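PDB 3PME: type C neurotoxin from Clostridium botulinum, which probably binds gangliosides and phospholipid on nerve-cell membranes, being the receptor-binding domain of a C/D mosaic botulinum neurotoxin. Local coordinates for residues I223-D234 with K281-D291; R308-T316 with D371-S379. One frame throughout, in Å; residues are numbered along the deposited sequence.

Contact 1. Residues I223-D234 with K281-D291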
loop_
_atom_site.group_PDB
_atom_site.type_symbol
_atom_site.label_atom_id
_atom_site.label_comp_id
_atom_site.label_asym_id
_atom_site.label_seq_id
_atom_site.Cartn_x
_atom_site.Cartn_y
_atom_site.Cartn_z
ATOM N N ILE A 223 -7.014 8.050 0.891
ATOM C CA ILE A 223 -7.296 6.912 0.029
ATOM C C ILE A 223 -5.967 6.428 -0.525
ATOM O O ILE A 223 -5.067 7.231 -0.755
ATOM C CB ILE A 223 -8.222 7.294 -1.147
ATOM C CG1 ILE A 223 -9.473 8.016 -0.641
ATOM C CG2 ILE A 223 -8.589 6.056 -1.949
ATOM C CD1 ILE A 223 -10.403 7.162 0.207
ATOM N N LYS A 224 -5.830 5.120 -0.734
ATOM C CA LYS A 224 -4.560 4.582 -1.221
ATOM C C LYS A 224 -4.633 4.050 -2.643
ATOM O O LYS A 224 -5.687 3.615 -3.107
ATOM C CB LYS A 224 -4.087 3.442 -0.314
ATOM C CG LYS A 224 -4.046 3.806 1.155
ATOM C CD LYS A 224 -3.195 5.037 1.418
ATOM C CE LYS A 224 -2.913 5.164 2.924
ATOM N NZ LYS A 224 -4.186 5.191 3.717
ATOM N N ASP A 225 -3.503 4.089 -3.340
ATOM C CA ASP A 225 -3.400 3.362 -4.603
ATOM C C ASP A 225 -3.116 1.880 -4.333
ATOM O O ASP A 225 -3.043 1.439 -3.170
ATOM C CB ASP A 225 -2.397 4.016 -5.588
ATOM C CG ASP A 225 -0.931 3.864 -5.172
ATOM O OD1 ASP A 225 -0.598 3.041 -4.287
ATOM O OD2 ASP A 225 -0.083 4.572 -5.758
ATOM N N TYR A 226 -2.966 1.113 -5.404
ATOM C CA TYR A 226 -2.797 -0.333 -5.354
ATOM C C TYR A 226 -1.617 -0.739 -4.481
ATOM O O TYR A 226 -1.651 -1.786 -3.824
ATOM C CB TYR A 226 -2.588 -0.823 -6.789
ATOM C CG TYR A 226 -2.406 -2.306 -6.954
ATOM C CD1 TYR A 226 -3.500 -3.163 -6.948
ATOM C CD2 TYR A 226 -1.141 -2.850 -7.133
ATOM C CE1 TYR A 226 -3.338 -4.530 -7.097
ATOM C CE2 TYR A 226 -0.973 -4.205 -7.307
ATOM C CZ TYR A 226 -2.072 -5.042 -7.278
ATOM O OH TYR A 226 -1.899 -6.399 -7.425
ATOM N N TRP A 227 -0.579 0.084 -4.472
ATOM C CA TRP A 227 0.662 -0.227 -3.758
ATOM C C TRP A 227 0.636 0.234 -2.305
ATOM O O TRP A 227 1.590 -0.004 -1.565
ATOM C CB TRP A 227 1.831 0.495 -4.443
ATOM C CG TRP A 227 1.796 0.347 -5.927
ATOM C CD1 TRP A 227 1.495 1.319 -6.846
ATOM C CD2 TRP A 227 2.042 -0.846 -6.670
ATOM N NE1 TRP A 227 1.547 0.797 -8.114
ATOM C CE2 TRP A 227 1.885 -0.530 -8.037
ATOM C CE3 TRP A 227 2.372 -2.161 -6.311
ATOM C CZ2 TRP A 227 2.055 -1.480 -9.041
ATOM C CZ3 TRP A 227 2.547 -3.104 -7.312
ATOM C CH2 TRP A 227 2.384 -2.756 -8.664
ATOM N N GLY A 228 -0.424 0.926 -1.903
ATOM C CA GLY A 228 -0.468 1.539 -0.582
ATOM C C GLY A 228 0.074 2.962 -0.468
ATOM O O GLY A 228 0.201 3.499 0.631
ATOM N N ASN A 229 0.400 3.576 -1.603
ATOM C CA ASN A 229 0.798 4.983 -1.639
ATOM C C ASN A 229 -0.457 5.855 -1.543
ATOM O O ASN A 229 -1.553 5.413 -1.895
ATOM C CB ASN A 229 1.459 5.338 -2.977
ATOM C CG ASN A 229 2.607 4.424 -3.348
ATOM O OD1 ASN A 229 3.459 4.097 -2.523
ATOM N ND2 ASN A 229 2.652 4.026 -4.621
ATOM N N PRO A 230 -0.307 7.121 -1.117
ATOM C CA PRO A 230 -1.467 8.019 -1.184
ATOM C C PRO A 230 -1.977 8.172 -2.612
ATOM O O PRO A 230 -1.173 8.349 -3.546
ATOM C CB PRO A 230 -0.902 9.350 -0.679
ATOM C CG PRO A 230 0.211 8.907 0.271
ATOM C CD PRO A 230 0.840 7.751 -0.447
ATOM N N LEU A 231 -3.294 8.100 -2.763
ATOM C CA LEU A 231 -3.957 8.360 -4.041
ATOM C C LEU A 231 -3.942 9.865 -4.254
ATOM O O LEU A 231 -4.102 10.628 -3.298
ATOM C CB LEU A 231 -5.391 7.822 -3.991
ATOM C CG LEU A 231 -6.056 7.598 -5.351
ATOM C CD1 LEU A 231 -5.492 6.334 -6.010
ATOM C CD2 LEU A 231 -7.555 7.491 -5.180
ATOM N N LYS A 232 -3.720 10.294 -5.495
ATOM C CA LYS A 232 -3.600 11.718 -5.794
ATOM C C LYS A 232 -4.476 12.120 -6.961
ATOM O O LYS A 232 -4.680 11.354 -7.895
ATOM C CB LYS A 232 -2.158 12.073 -6.144
ATOM C CG LYS A 232 -1.154 11.859 -5.007
ATOM C CD LYS A 232 0.289 12.001 -5.493
ATOM C CE LYS A 232 0.677 10.848 -6.416
ATOM N NZ LYS A 232 2.130 10.876 -6.786
ATOM N N PHE A 233 -4.958 13.352 -6.912
ATOM C CA PHE A 233 -5.613 13.928 -8.072
ATOM C C PHE A 233 -4.644 14.016 -9.257
ATOM O O PHE A 233 -3.435 14.113 -9.064
ATOM C CB PHE A 233 -6.177 15.295 -7.711
ATOM C CG PHE A 233 -7.310 15.226 -6.740
ATOM C CD1 PHE A 233 -8.539 14.708 -7.122
ATOM C CD2 PHE A 233 -7.146 15.657 -5.438
ATOM C CE1 PHE A 233 -9.588 14.635 -6.222
ATOM C CE2 PHE A 233 -8.185 15.582 -4.523
ATOM C CZ PHE A 233 -9.407 15.069 -4.907
ATOM N N ASP A 234 -5.182 13.955 -10.476
ATOM C CA ASP A 234 -4.381 14.066 -11.718
ATOM C C ASP A 234 -3.511 12.879 -12.144
ATOM O O ASP A 234 -3.260 12.678 -13.334
ATOM C CB ASP A 234 -3.524 15.324 -11.703
ATOM C CG ASP A 234 -4.349 16.563 -11.663
ATOM O OD1 ASP A 234 -4.687 17.078 -12.757
ATOM O OD2 ASP A 234 -4.681 17.017 -10.548
ATOM N N LYS A 281 -9.650 21.199 -5.247
ATOM C CA LYS A 281 -8.355 20.928 -4.622
ATOM C C LYS A 281 -7.221 21.014 -5.650
ATOM O O LYS A 281 -7.458 20.866 -6.847
ATOM C CB LYS A 281 -8.376 19.560 -3.922
ATOM C CG LYS A 281 -9.463 19.449 -2.863
ATOM C CD LYS A 281 -9.519 18.059 -2.228
ATOM C CE LYS A 281 -8.724 18.009 -0.934
ATOM N NZ LYS A 281 -8.833 16.691 -0.228
ATOM N N ASN A 282 -5.994 21.244 -5.183
ATOM C CA ASN A 282 -4.842 21.433 -6.075
ATOM C C ASN A 282 -4.448 20.204 -6.882
ATOM O O ASN A 282 -4.634 19.072 -6.432
ATOM C CB ASN A 282 -3.620 21.894 -5.282
ATOM C CG ASN A 282 -3.865 23.174 -4.527
ATOM O OD1 ASN A 282 -3.568 23.268 -3.335
ATOM N ND2 ASN A 282 -4.419 24.171 -5.212
ATOM N N PRO A 283 -3.881 20.424 -8.077
ATOM C CA PRO A 283 -3.363 19.310 -8.873
ATOM C C PRO A 283 -2.411 18.446 -8.054
ATOM O O PRO A 283 -1.551 18.960 -7.338
ATOM C CB PRO A 283 -2.603 20.014 -9.992
ATOM C CG PRO A 283 -3.393 21.277 -10.207
ATOM C CD PRO A 283 -3.833 21.700 -8.818
ATOM N N TYR A 284 -2.588 17.135 -8.165
ATOM C CA TYR A 284 -1.732 16.163 -7.498
ATOM C C TYR A 284 -1.806 16.162 -5.966
ATOM O O TYR A 284 -0.978 15.538 -5.319
ATOM C CB TYR A 284 -0.288 16.265 -7.992
ATOM C CG TYR A 284 -0.163 16.096 -9.496
ATOM C CD1 TYR A 284 -0.194 17.193 -10.334
ATOM C CD2 TYR A 284 -0.012 14.836 -10.069
ATOM C CE1 TYR A 284 -0.084 17.056 -11.708
ATOM C CE2 TYR A 284 0.105 14.686 -11.442
ATOM C CZ TYR A 284 0.067 15.803 -12.253
ATOM O OH TYR A 284 0.187 15.678 -13.621
ATOM N N SER A 285 -2.800 16.835 -5.392
ATOM C CA SER A 285 -3.001 16.732 -3.941
ATOM C C SER A 285 -3.588 15.369 -3.551
ATOM O O SER A 285 -4.141 14.653 -4.391
ATOM C CB SER A 285 -3.868 17.874 -3.401
ATOM O OG SER A 285 -5.201 17.791 -3.856
ATOM N N ARG A 286 -3.440 15.002 -2.284
ATOM C CA ARG A 286 -3.951 13.712 -1.820
ATOM C C ARG A 286 -5.463 13.656 -1.849
ATOM O O ARG A 286 -6.143 14.638 -1.526
ATOM C CB ARG A 286 -3.446 13.401 -0.409
ATOM C CG ARG A 286 -1.955 13.171 -0.329
ATOM C CD ARG A 286 -1.517 13.003 1.114
ATOM N NE ARG A 286 -0.146 12.509 1.194
ATOM C CZ ARG A 286 0.444 12.126 2.327
ATOM N NH1 ARG A 286 -0.213 12.205 3.473
ATOM N NH2 ARG A 286 1.693 11.682 2.308
ATOM N N ILE A 287 -5.986 12.500 -2.243
ATOM C CA ILE A 287 -7.418 12.258 -2.233
ATOM C C ILE A 287 -7.819 11.676 -0.887
ATOM O O ILE A 287 -7.277 10.659 -0.449
ATOM C CB ILE A 287 -7.829 11.325 -3.372
ATOM C CG1 ILE A 287 -7.462 11.975 -4.714
ATOM C CG2 ILE A 287 -9.325 11.050 -3.310
ATOM C CD1 ILE A 287 -7.741 11.101 -5.933
ATOM N N LEU A 288 -8.754 12.337 -0.225
ATOM C CA LEU A 288 -9.136 11.970 1.132
ATOM C C LEU A 288 -10.467 11.252 1.193
ATOM O O LEU A 288 -11.330 11.413 0.342
ATOM C CB LEU A 288 -9.200 13.217 2.021
ATOM C CG LEU A 288 -7.919 14.042 2.084
ATOM C CD1 LEU A 288 -8.062 15.158 3.118
ATOM C CD2 LEU A 288 -6.699 13.179 2.392
ATOM N N ASN A 289 -10.614 10.446 2.233
ATOM C CA ASN A 289 -11.870 9.815 2.548
ATOM C C ASN A 289 -13.053 10.792 2.522
ATOM O O ASN A 289 -13.061 11.798 3.241
ATOM C CB ASN A 289 -11.714 9.159 3.928
ATOM C CG ASN A 289 -12.943 8.418 4.363
ATOM O OD1 ASN A 289 -13.484 7.593 3.628
ATOM N ND2 ASN A 289 -13.401 8.708 5.578
ATOM N N GLY A 290 -14.043 10.498 1.679
ATOM C CA GLY A 290 -15.217 11.338 1.531
ATOM C C GLY A 290 -15.143 12.442 0.476
ATOM O O GLY A 290 -16.120 13.161 0.261
ATOM N N ASP A 291 -13.995 12.596 -0.170
ATOM C CA ASP A 291 -13.851 13.645 -1.187
ATOM C C ASP A 291 -14.824 13.425 -2.345
ATOM O O ASP A 291 -15.080 12.279 -2.739
ATOM C CB ASP A 291 -12.417 13.696 -1.733
ATOM C CG ASP A 291 -11.479 14.547 -0.887
ATOM O OD1 ASP A 291 -11.963 15.223 0.049
ATOM O OD2 ASP A 291 -10.261 14.554 -1.180
#

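Contact 2. Residues R308-T316 with D371-S379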
loop_
_atom_site.group_PDB
_atom_site.type_symbol
_atom_site.label_atom_id
_atom_site.label_comp_id
_atom_site.label_asym_id
_atom_site.label_seq_id
_atom_site.Cartn_x
_atom_site.Cartn_y
_atom_site.Cartn_z
ATOM N N ARG A 308 -22.812 8.721 -14.774
ATOM C CA ARG A 308 -23.841 7.704 -14.602
ATOM C C ARG A 308 -24.911 7.892 -15.675
ATOM O O ARG A 308 -25.266 9.023 -16.006
ATOM C CB ARG A 308 -24.482 7.868 -13.224
ATOM C CG ARG A 308 -25.084 6.612 -12.647
ATOM C CD ARG A 308 -26.151 6.961 -11.617
ATOM N NE ARG A 308 -27.379 7.314 -12.309
ATOM C CZ ARG A 308 -28.494 7.736 -11.732
ATOM N NH1 ARG A 308 -29.546 8.009 -12.485
ATOM N NH2 ARG A 308 -28.566 7.879 -10.412
ATOM N N ASP A 309 -25.425 6.795 -16.221
ATOM C CA ASP A 309 -26.578 6.869 -17.115
ATOM C C ASP A 309 -27.798 7.274 -16.283
ATOM O O ASP A 309 -27.901 6.928 -15.099
ATOM C CB ASP A 309 -26.807 5.508 -17.781
ATOM C CG ASP A 309 -27.575 5.607 -19.078
ATOM O OD1 ASP A 309 -28.091 6.696 -19.396
ATOM O OD2 ASP A 309 -27.663 4.583 -19.784
ATOM N N THR A 310 -28.712 8.028 -16.885
ATOM C CA THR A 310 -29.925 8.483 -16.206
ATOM C C THR A 310 -30.970 7.367 -16.108
ATOM O O THR A 310 -31.734 7.302 -15.145
ATOM C CB THR A 310 -30.540 9.692 -16.946
ATOM O OG1 THR A 310 -30.841 9.306 -18.283
ATOM C CG2 THR A 310 -29.548 10.842 -16.993
ATOM N N ASP A 311 -31.006 6.495 -17.111
ATOM C CA ASP A 311 -31.920 5.354 -17.078
ATOM C C ASP A 311 -31.180 4.040 -16.826
ATOM O O ASP A 311 -29.978 3.936 -17.087
ATOM C CB ASP A 311 -32.745 5.278 -18.365
ATOM C CG ASP A 311 -33.846 6.329 -18.412
ATOM O OD1 ASP A 311 -34.068 7.012 -17.386
ATOM O OD2 ASP A 311 -34.495 6.467 -19.469
ATOM N N THR A 312 -31.903 3.048 -16.314
ATOM C CA THR A 312 -31.293 1.753 -15.990
ATOM C C THR A 312 -30.952 0.952 -17.245
ATOM O O THR A 312 -31.332 1.326 -18.350
ATOM C CB THR A 312 -32.213 0.873 -15.115
ATOM O OG1 THR A 312 -33.408 0.564 -15.847
ATOM C CG2 THR A 312 -32.570 1.574 -13.813
ATOM N N ILE A 313 -30.274 -0.181 -17.057
ATOM C CA ILE A 313 -29.811 -1.002 -18.173
ATOM C C ILE A 313 -30.924 -1.836 -18.807
ATOM O O ILE A 313 -30.705 -2.523 -19.801
ATOM C CB ILE A 313 -28.643 -1.916 -17.749
ATOM C CG1 ILE A 313 -29.051 -2.807 -16.571
ATOM C CG2 ILE A 313 -27.431 -1.070 -17.351
ATOM C CD1 ILE A 313 -28.030 -3.931 -16.291
ATOM N N TYR A 314 -32.105 -1.787 -18.205
ATOM C CA TYR A 314 -33.225 -2.618 -18.640
ATOM C C TYR A 314 -34.311 -1.743 -19.231
ATOM O O TYR A 314 -34.962 -0.985 -18.511
ATOM C CB TYR A 314 -33.778 -3.415 -17.455
ATOM C CG TYR A 314 -32.743 -4.253 -16.735
ATOM C CD1 TYR A 314 -31.974 -5.180 -17.424
ATOM C CD2 TYR A 314 -32.535 -4.110 -15.369
ATOM C CE1 TYR A 314 -31.030 -5.957 -16.760
ATOM C CE2 TYR A 314 -31.592 -4.877 -14.697
ATOM C CZ TYR A 314 -30.841 -5.791 -15.399
ATOM O OH TYR A 314 -29.903 -6.566 -14.739
ATOM N N ALA A 315 -34.507 -1.867 -20.541
ATOM C CA ALA A 315 -35.412 -0.980 -21.284
ATOM C C ALA A 315 -36.847 -1.016 -20.766
ATOM O O ALA A 315 -37.551 -0.004 -20.810
ATOM C CB ALA A 315 -35.375 -1.317 -22.771
ATOM N N THR A 316 -37.278 -2.174 -20.271
ATOM C CA THR A 316 -38.655 -2.338 -19.807
ATOM C C THR A 316 -38.954 -1.566 -18.531
ATOM O O THR A 316 -40.109 -1.472 -18.114
ATOM C CB THR A 316 -39.021 -3.816 -19.579
ATOM O OG1 THR A 316 -38.069 -4.416 -18.689
ATOM C CG2 THR A 316 -39.041 -4.565 -20.901
ATOM N N ASP A 371 -19.858 -6.511 -12.218
ATOM C CA ASP A 371 -20.426 -7.855 -12.307
ATOM C C ASP A 371 -20.753 -8.105 -13.770
ATOM O O ASP A 371 -20.638 -7.196 -14.607
ATOM C CB ASP A 371 -21.698 -7.954 -11.442
ATOM C CG ASP A 371 -22.129 -9.407 -11.132
ATOM O OD1 ASP A 371 -21.502 -10.381 -11.606
ATOM O OD2 ASP A 371 -23.128 -9.555 -10.397
ATOM N N ILE A 372 -21.164 -9.333 -14.074
ATOM C CA ILE A 372 -21.611 -9.698 -15.410
ATOM C C ILE A 372 -23.080 -9.308 -15.545
ATOM O O ILE A 372 -23.953 -9.854 -14.869
ATOM C CB ILE A 372 -21.416 -11.217 -15.654
ATOM C CG1 ILE A 372 -19.929 -11.564 -15.564
ATOM C CG2 ILE A 372 -21.987 -11.633 -16.995
ATOM C CD1 ILE A 372 -19.644 -13.058 -15.453
ATOM N N TYR A 373 -23.339 -8.326 -16.397
ATOM C CA TYR A 373 -24.685 -7.833 -16.645
ATOM C C TYR A 373 -24.985 -7.876 -18.135
ATOM O O TYR A 373 -24.115 -8.203 -18.952
ATOM C CB TYR A 373 -24.800 -6.369 -16.184
ATOM C CG TYR A 373 -24.969 -6.196 -14.690
ATOM C CD1 TYR A 373 -26.208 -6.377 -14.093
ATOM C CD2 TYR A 373 -23.902 -5.820 -13.879
ATOM C CE1 TYR A 373 -26.385 -6.211 -12.734
ATOM C CE2 TYR A 373 -24.076 -5.644 -12.506
ATOM C CZ TYR A 373 -25.317 -5.851 -11.944
ATOM O OH TYR A 373 -25.515 -5.684 -10.585
ATOM N N LYS A 374 -26.222 -7.530 -18.482
ATOM C CA LYS A 374 -26.584 -7.202 -19.855
ATOM C C LYS A 374 -26.777 -5.689 -19.875
ATOM O O LYS A 374 -27.874 -5.203 -19.630
ATOM C CB LYS A 374 -27.888 -7.904 -20.231
ATOM C CG LYS A 374 -27.787 -9.432 -20.253
ATOM C CD LYS A 374 -29.171 -10.049 -20.416
ATOM C CE LYS A 374 -29.093 -11.530 -20.695
ATOM N NZ LYS A 374 -28.413 -12.211 -19.581
ATOM N N PRO A 375 -25.693 -4.936 -20.121
ATOM C CA PRO A 375 -25.711 -3.491 -19.843
ATOM C C PRO A 375 -26.303 -2.617 -20.946
ATOM O O PRO A 375 -26.551 -1.435 -20.674
ATOM C CB PRO A 375 -24.229 -3.164 -19.646
ATOM C CG PRO A 375 -23.531 -4.136 -20.577
ATOM C CD PRO A 375 -24.346 -5.417 -20.486
ATOM N N TRP A 376 -26.506 -3.153 -22.148
ATOM C CA TRP A 376 -27.099 -2.368 -23.232
ATOM C C TRP A 376 -28.594 -2.618 -23.296
ATOM O O TRP A 376 -29.029 -3.761 -23.416
ATOM C CB TRP A 376 -26.468 -2.722 -24.582
ATOM C CG TRP A 376 -24.992 -2.484 -24.654
ATOM C CD1 TRP A 376 -24.364 -1.298 -24.906
ATOM C CD2 TRP A 376 -23.959 -3.453 -24.472
ATOM N NE1 TRP A 376 -23.005 -1.469 -24.897
ATOM C CE2 TRP A 376 -22.726 -2.784 -24.627
ATOM C CE3 TRP A 376 -23.952 -4.823 -24.194
ATOM C CZ2 TRP A 376 -21.503 -3.440 -24.514
ATOM C CZ3 TRP A 376 -22.741 -5.467 -24.086
ATOM C CH2 TRP A 376 -21.530 -4.777 -24.248
ATOM N N ARG A 377 -29.382 -1.550 -23.239
ATOM C CA ARG A 377 -30.832 -1.680 -23.202
ATOM C C ARG A 377 -31.369 -2.410 -24.429
ATOM O O ARG A 377 -32.353 -3.141 -24.345
ATOM C CB ARG A 377 -31.497 -0.303 -23.074
ATOM C CG ARG A 377 -31.492 0.258 -21.662
ATOM C CD ARG A 377 -32.266 1.578 -21.572
ATOM N NE ARG A 377 -31.519 2.661 -22.203
ATOM C CZ ARG A 377 -30.581 3.379 -21.591
ATOM N NH1 ARG A 377 -30.277 3.145 -20.314
ATOM N NH2 ARG A 377 -29.949 4.338 -22.254
ATOM N N PHE A 378 -30.710 -2.231 -25.565
ATOM C CA PHE A 378 -31.192 -2.819 -26.808
ATOM C C PHE A 378 -30.784 -4.283 -26.991
ATOM O O PHE A 378 -31.086 -4.881 -28.023
ATOM C CB PHE A 378 -30.673 -2.006 -27.993
ATOM C CG PHE A 378 -29.177 -1.931 -28.059
ATOM C CD1 PHE A 378 -28.447 -2.942 -28.662
ATOM C CD2 PHE A 378 -28.498 -0.856 -27.504
ATOM C CE1 PHE A 378 -27.063 -2.883 -28.717
ATOM C CE2 PHE A 378 -27.115 -0.787 -27.559
ATOM C CZ PHE A 378 -26.399 -1.804 -28.166
ATOM N N SER A 379 -30.103 -4.860 -26.002
ATOM C CA SER A 379 -29.431 -6.147 -26.201
ATOM C C SER A 379 -29.451 -7.084 -24.995
ATOM O O SER A 379 -29.526 -6.636 -23.854
ATOM C CB SER A 379 -27.975 -5.896 -26.603
ATOM O OG SER A 379 -27.224 -7.091 -26.610
HETATM O O HOH W 1 -28.268 -8.031 -16.506
#

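Contact 1. Residues I223-D234 with K281-D291
The Phe233 ring has Ile287 CG1 over the centre of one face, and the Tyr284 ring has Asp234 CB over the centre of one of its own. Both are CH-pi contacts: Ile287 CG1 stands 3.5 Å from the Phe233 centroid, 4° off the normal, and Asp234 CB 3.6 Å from that of Tyr284. At the edge of Phe233 lie Asp291 OD2, beyond CZ, and Ser285 OG, 3.3 Å from Phe233 CD2 and held there by a hydrogen bond to Asn282 O. The methylene CD of Lys281 closes obliquely on CE2. The guanidinium of Arg286 lies with one face against Pro230 CG, the two side chains running the same way.

With CG1 anti to its own carbonyl carbon (chi1 -61°), Ile287 reaches the Phe233 face and sends CD1 on to Leu231 CD2, at 3.7 Å; CG2 is left for Ile223. Backbone bonds hold this arrangement: Ile287 N gives to Leu231 O, Ile287 O accepts from Ile223 N, and Phe233 N gives to Ser285 O, around a single bridge between Lys232 and Arg286. Asp234 OD2 takes Tyr284 N from above the carboxylate plane at 3.2 Å, and its OD1 is in a salt bridge with Lys276.

Lys281 bends at chi3 (95°), its CD against Phe233 while NZ reaches Asp291 OD2 at 2.7 Å. Leu288 N grips the same oxygen, and this pairing should favour the charged carboxylate. In this beta-trefoil domain, backbone bonds and buried Ile223, Leu231, Phe233 and Ile287 join the loop after helix 207-218 to that between strands 273-277 and 292-299, flanked by polar pairs.

Contact 2. Residues R308-T316 with D371-S379
Arg377 NH1 is shared between two acceptors of the other segment, Asp309 OD2 at 3.0 Å and Thr312 O at 2.9 Å. Both lie at the edge of the guanidinium, but neither is approached within its own plane: the nitrogen stands 50° out of the Asp309 carboxylate plane and 46° out of the Thr312 carbonyl plane. NH2 adds a weak bond to the same Asp309 oxygen, and Asp311 CB rests over one guanidinium face. A bend at chi3 (-73°) turns the Arg377 chain toward these acceptors, while CG packs on Ile313 O at 3.4 Å and CB lies against the methyl of Ala315.

Farther along, Ile313 points CD1 at the Lys374 carbonyl O and at Tyr373 CD1, 3.8 Å away, while CG2 reaches Pro375 O at 3.5 Å. CG1 of Ile313 also sits over the centre of the neighbouring Tyr314 ring, whose OH meets the edge of Tyr373. A water links Tyr314 OH, at 2.8 Å, to Lys374 N, from which it accepts.

Around this, Arg308 grips the carbonyl O of Asp309 side-on through NE and NH1, and itself makes a cation-pi contact with Tyr327. Ile313 leans on Val326 and Ala328 of strand 326-332.

A guanidinium held by a carboxylate and a main-chain carbonyl combines a salt bridge with a bond that depends on the path of the loop. The nearby positive charge probably stabilises the ionised form of Asp309, and the bonds tie the loop after strand 302-308 to the chain leaving strand 366-373.

In the fold
Contact 1 and contact 2 lie in series along the C-terminal, trefoil half of the receptor-binding domain, with centres about 31 Å apart and nearest atoms about 15 Å apart, so neither touches the other. The centre of contact 1 is about 12 Å, and that of contact 2 about 35 Å, from the centre of the chain. Segment 223-234 also reaches the N-terminal, lectin-like half, Asn229 OD1 accepting from Trp140 and Gly228 O bonding to Tyr39. Contact 2 is near the Cys321-Cys325 disulfide, whose cysteines touch Thr312. The antiparallel strands of the trefoil relate the two: segment 281-291 leads into strand 292-299, which pairs with strand 302-308, the strand running into 308-316.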